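Local coordinates for 4-alpha-glucanotransferase (PDB 6M6T), which belongs to the amylomaltase (disproportionating enzyme) family of glucanotransferases, is built around a TIM-type barrel and holds bound glycan in its pockets, at residues 163-167 against 168-172; 229-232 against 233-236. One frame throughout, in Å; residues are numbered along the deposited sequence.

Contact 1 of 2, residues 163-167 against 168-172; sequences DKAII and RREEE
Lys164 meets Arg168 and Ala165 meets Glu170 where a Schellman motif closes the short helix 164-167 and turns the chain into helix 171-180. The helix opens at Asp163, the N-cap residue: OD1 accepts from Ala165 N, which approaches from above the carboxylate plane, while OD2 is bonded to Tyr177 OH of the following helix. Next along, the carbonyl of Lys164 lies over one face of the Arg168 guanidinium, O 3.1 Å above the plane and offset toward its rim, and is reached weakly by Arg168 N. The Arg168 chain, extended from CG to NE, crosses the Lys164 side chain at a slant and brings its guanidinium nitrogens NH1 and NH2 up against Lys164 CB. Ala165 O takes the 6→1 bond of the motif from Glu170 N (3.1 Å, 166°), and Ala165 CB lies 4.1 Å from Glu170 CG. Ile166 O receives Arg169 N at 3.2 Å, the donor standing above the carbonyl plane. Arg169 is the C′ residue, its positive phi (47°) reversing the chain. The buried side chains of Ile166 and Ile167 pack on Trp161, and Ile166 also on Ala173 and Tyr177 of helix 171-180. Ile167 O is held by Lys241 NZ. Glu170 bends at chi2 (-65°) and pairs its OE2 with Arg168 NE at 3.4 Å.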
loop_
_atom_site.group_PDB
_atom_site.type_symbol
_atom_site.label_atom_id
_atom_site.label_comp_id
_atom_site.label_asym_id
_atom_site.label_seq_id
_atom_site.Cartn_x
_atom_site.Cartn_y
_atom_site.Cartn_z
ATOM N N ASP A 163 12.312 -26.329 13.125
ATOM C CA ASP A 163 13.045 -26.268 14.384
ATOM C C ASP A 163 12.253 -25.391 15.357
ATOM O O ASP A 163 12.309 -24.156 15.304
ATOM C CB ASP A 163 14.453 -25.749 14.117
ATOM C CG ASP A 163 15.321 -25.733 15.337
ATOM O OD1 ASP A 163 14.879 -26.190 16.412
ATOM O OD2 ASP A 163 16.464 -25.253 15.213
ATOM N N LYS A 164 11.514 -26.044 16.250
ATOM C CA LYS A 164 10.716 -25.329 17.237
ATOM C C LYS A 164 11.558 -24.401 18.115
ATOM O O LYS A 164 11.043 -23.393 18.610
ATOM C CB LYS A 164 9.944 -26.344 18.088
ATOM C CG LYS A 164 8.543 -26.674 17.544
ATOM C CD LYS A 164 8.513 -28.026 16.834
ATOM C CE LYS A 164 7.398 -28.093 15.789
ATOM N NZ LYS A 164 7.405 -29.381 15.023
ATOM N N ALA A 165 12.841 -24.703 18.305
ATOM C CA ALA A 165 13.701 -23.799 19.064
ATOM C C ALA A 165 13.807 -22.445 18.375
ATOM O O ALA A 165 13.691 -21.394 19.020
ATOM C CB ALA A 165 15.089 -24.416 19.240
ATOM N N ILE A 166 14.031 -22.454 17.058
ATOM C CA ILE A 166 14.175 -21.193 16.340
ATOM C C ILE A 166 12.827 -20.499 16.205
ATOM O O ILE A 166 12.761 -19.268 16.160
ATOM C CB ILE A 166 14.860 -21.403 14.970
ATOM C CG1 ILE A 166 15.562 -20.123 14.530
ATOM C CG2 ILE A 166 13.871 -21.815 13.896
ATOM C CD1 ILE A 166 16.560 -19.597 15.520
ATOM N N ILE A 167 11.732 -21.259 16.184
ATOM C CA ILE A 167 10.423 -20.634 16.043
ATOM C C ILE A 167 10.118 -19.729 17.234
ATOM O O ILE A 167 9.487 -18.676 17.083
ATOM C CB ILE A 167 9.353 -21.722 15.834
ATOM C CG1 ILE A 167 9.202 -22.009 14.336
ATOM C CG2 ILE A 167 8.035 -21.323 16.471
ATOM C CD1 ILE A 167 8.382 -23.229 14.017
ATOM N N ARG A 168 10.590 -20.086 18.421
ATOM C CA ARG A 168 10.392 -19.251 19.596
ATOM C C ARG A 168 11.708 -18.677 20.118
ATOM O O ARG A 168 11.846 -18.428 21.318
ATOM C CB ARG A 168 9.666 -20.027 20.693
ATOM C CG ARG A 168 10.070 -21.476 20.763
ATOM C CD ARG A 168 9.283 -22.220 21.808
ATOM N NE ARG A 168 9.739 -23.600 21.907
ATOM C CZ ARG A 168 9.338 -24.562 21.087
ATOM N NH1 ARG A 168 8.483 -24.277 20.108
ATOM N NH2 ARG A 168 9.797 -25.801 21.240
ATOM N N ARG A 169 12.677 -18.476 19.223
ATOM C CA ARG A 169 13.886 -17.683 19.473
ATOM C C ARG A 169 14.561 -18.022 20.807
ATOM O O ARG A 169 14.720 -17.173 21.684
ATOM C CB ARG A 169 13.577 -16.182 19.412
ATOM C CG ARG A 169 12.289 -15.802 18.726
ATOM C CD ARG A 169 12.144 -14.302 18.710
ATOM N NE ARG A 169 12.998 -13.730 17.677
ATOM C CZ ARG A 169 14.148 -13.097 17.902
ATOM N NH1 ARG A 169 14.582 -12.933 19.150
ATOM N NH2 ARG A 169 14.858 -12.621 16.877
ATOM N N GLU A 170 14.982 -19.276 20.950
ATOM C CA GLU A 170 15.815 -19.637 22.094
ATOM C C GLU A 170 17.253 -19.242 21.784
ATOM O O GLU A 170 17.783 -19.604 20.732
ATOM C CB GLU A 170 15.704 -21.130 22.419
ATOM C CG GLU A 170 14.286 -21.732 22.294
ATOM C CD GLU A 170 13.246 -21.167 23.292
ATOM O OE1 GLU A 170 13.622 -20.407 24.219
ATOM O OE2 GLU A 170 12.042 -21.501 23.155
ATOM N N GLU A 171 17.886 -18.495 22.695
ATOM C CA GLU A 171 19.040 -17.691 22.305
ATOM C C GLU A 171 20.221 -18.531 21.833
ATOM O O GLU A 171 21.061 -18.029 21.074
ATOM C CB GLU A 171 19.457 -16.760 23.449
ATOM C CG GLU A 171 18.542 -15.501 23.608
ATOM C CD GLU A 171 18.796 -14.379 22.567
ATOM O OE1 GLU A 171 18.160 -13.293 22.675
ATOM O OE2 GLU A 171 19.630 -14.581 21.648
ATOM N N GLU A 172 20.290 -19.805 22.217
ATOM C CA GLU A 172 21.330 -20.675 21.673
ATOM C C GLU A 172 21.042 -21.020 20.213
ATOM O O GLU A 172 21.940 -20.967 19.362
ATOM C CB GLU A 172 21.456 -21.935 22.542
ATOM C CG GLU A 172 22.408 -21.768 23.753
ATOM C CD GLU A 172 21.963 -22.509 25.027
ATOM O OE1 GLU A 172 22.836 -23.033 25.762
ATOM O OE2 GLU A 172 20.742 -22.547 25.301
#

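Contact 2 of 2, residues 229-232 against 233-236; sequences WTMP and ELFK
Pro232 O is met by two groups: Phe235 N donates to it at 3.1 Å with an N-H...O angle of 163°, and a water lies 3.0 Å from it. Phe235 N stands above the carbonyl plane, away from the lone-pair directions. The same water is 2.8 Å from Phe235 O and is placed to donate to either carbonyl, though it has more acceptors in reach than protons. One residue earlier, Leu234 N makes a weak bond of the same i+3 to i kind to Met231 O. These two bonds wind Pro232, Glu233 and Leu234 into a short 3-10 segment of two overlapping turns directly after helix 226-230, which Met231 has left.

Leu234 CD1 rests 3.8 Å from Met231 CB and near its sulfur, the two chains crossing, and Trp278 of helix 277-289 packs against both side chains. The Phe235 ring is presented edge-on to the carbonyls, with Pro232 O in its plane and CE1 3.8 Å from Met231 O.

Glu233 folds back alongside the proline. With CG between the backbone N and the carbonyl carbon (chi1 62°) and a bend at chi2, OE2 comes close to Pro232 CD and N. Pro232 N has no hydrogen to give, so the carboxylate lies beside the ring without a bond to it; Tyr270 touches the same side chain.

Leu234 O is bonded to His271 NE2, and Lys236 NZ forms a salt bridge with Glu306. The whole is a short 3-10 segment in the loop between helix 226-230 and strand 245-249 of the TIM-barrel enzyme, with the Phe235 side chain about 11 Å from bound 1,5-anhydro-D-glucitol.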
loop_
_atom_site.group_PDB
_atom_site.type_symbol
_atom_site.label_atom_id
_atom_site.label_comp_id
_atom_site.label_asym_id
_atom_site.label_seq_id
_atom_site.Cartn_x
_atom_site.Cartn_y
_atom_site.Cartn_z
ATOM N N TRP A 229 7.153 -13.091 15.061
ATOM C CA TRP A 229 8.326 -13.797 15.552
ATOM C C TRP A 229 8.952 -13.114 16.776
ATOM O O TRP A 229 9.048 -13.718 17.853
ATOM C CB TRP A 229 9.340 -13.916 14.420
ATOM C CG TRP A 229 10.388 -14.918 14.671
ATOM C CD1 TRP A 229 10.218 -16.165 15.194
ATOM C CD2 TRP A 229 11.787 -14.769 14.421
ATOM N NE1 TRP A 229 11.423 -16.797 15.290
ATOM C CE2 TRP A 229 12.406 -15.965 14.820
ATOM C CE3 TRP A 229 12.579 -13.736 13.909
ATOM C CZ2 TRP A 229 13.783 -16.166 14.710
ATOM C CZ3 TRP A 229 13.944 -13.933 13.815
ATOM C CH2 TRP A 229 14.531 -15.139 14.210
ATOM N N THR A 230 9.393 -11.855 16.631
ATOM C CA THR A 230 10.128 -11.186 17.702
ATOM C C THR A 230 9.230 -10.575 18.771
ATOM O O THR A 230 9.706 -10.305 19.883
ATOM C CB THR A 230 11.002 -10.070 17.143
ATOM O OG1 THR A 230 10.170 -8.959 16.807
ATOM C CG2 THR A 230 11.740 -10.520 15.905
ATOM N N MET A 231 7.963 -10.319 18.462
ATOM C CA MET A 231 7.061 -9.626 19.383
ATOM C C MET A 231 5.699 -10.314 19.393
ATOM O O MET A 231 4.676 -9.704 19.062
ATOM C CB MET A 231 6.926 -8.158 18.986
ATOM C CG MET A 231 8.179 -7.307 19.141
ATOM S SD MET A 231 7.853 -5.613 18.569
ATOM C CE MET A 231 7.952 -5.821 16.788
ATOM N N PRO A 232 5.645 -11.590 19.795
ATOM C CA PRO A 232 4.367 -12.326 19.726
ATOM C C PRO A 232 3.297 -11.790 20.658
ATOM O O PRO A 232 2.108 -12.065 20.434
ATOM C CB PRO A 232 4.767 -13.753 20.119
ATOM C CG PRO A 232 5.961 -13.561 21.009
ATOM C CD PRO A 232 6.707 -12.388 20.434
ATOM N N GLU A 233 3.686 -11.039 21.697
ATOM C CA GLU A 233 2.790 -10.533 22.728
ATOM C C GLU A 233 1.864 -9.432 22.221
ATOM O O GLU A 233 1.057 -8.918 23.004
ATOM C CB GLU A 233 3.618 -10.034 23.913
ATOM C CG GLU A 233 4.548 -8.869 23.577
ATOM C CD GLU A 233 5.941 -9.296 23.084
ATOM O OE1 GLU A 233 6.857 -8.436 23.060
ATOM O OE2 GLU A 233 6.129 -10.477 22.722
ATOM N N LEU A 234 1.965 -9.054 20.946
ATOM C CA LEU A 234 1.053 -8.104 20.323
ATOM C C LEU A 234 -0.170 -8.778 19.712
ATOM O O LEU A 234 -1.139 -8.081 19.360
ATOM C CB LEU A 234 1.774 -7.301 19.228
ATOM C CG LEU A 234 3.128 -6.677 19.560
ATOM C CD1 LEU A 234 3.776 -6.062 18.324
ATOM C CD2 LEU A 234 2.959 -5.658 20.662
ATOM N N PHE A 235 -0.148 -10.108 19.588
ATOM C CA PHE A 235 -1.162 -10.864 18.871
ATOM C C PHE A 235 -1.845 -11.876 19.789
ATOM O O PHE A 235 -1.391 -12.158 20.898
ATOM C CB PHE A 235 -0.551 -11.586 17.660
ATOM C CG PHE A 235 0.200 -10.681 16.732
ATOM C CD1 PHE A 235 1.536 -10.372 16.970
ATOM C CD2 PHE A 235 -0.415 -10.149 15.616
ATOM C CE1 PHE A 235 2.243 -9.529 16.109
ATOM C CE2 PHE A 235 0.282 -9.309 14.753
ATOM C CZ PHE A 235 1.614 -9.000 15.001
ATOM N N LYS A 236 -2.972 -12.392 19.319
ATOM C CA LYS A 236 -3.648 -13.511 19.956
ATOM C C LYS A 236 -3.112 -14.777 19.305
ATOM O O LYS A 236 -3.673 -15.278 18.329
ATOM C CB LYS A 236 -5.158 -13.395 19.786
ATOM C CG LYS A 236 -5.803 -12.179 20.443
ATOM C CD LYS A 236 -7.308 -12.131 20.159
ATOM C CE LYS A 236 -7.967 -10.951 20.903
ATOM N NZ LYS A 236 -9.453 -10.845 20.746
HETATM O O HOH W 1 0.335 -14.162 21.680
#

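Overall arrangement
Both contacts are partly buried turns at the end of a short helix, their centres 15 Å apart, but contact 1 lies farther out, about 32 Å from the chain centre against 23 Å for contact 2, which sits nearer the bound glycan. Each has two buried residues among those that touch, isoleucines in contact 1, Leu234 and Phe235 in contact 2; contact 1 adds exposed charged residues, whereas contact 2 has none exposed. They end their helices differently, by a Schellman motif and by a 3-10 segment. The Trp229 side chain reaches the 163-172 turn by NE1 to Ile166 O and by a cation-pi contact with Arg169, while Lys241 NZ also bonds to Trp229 O.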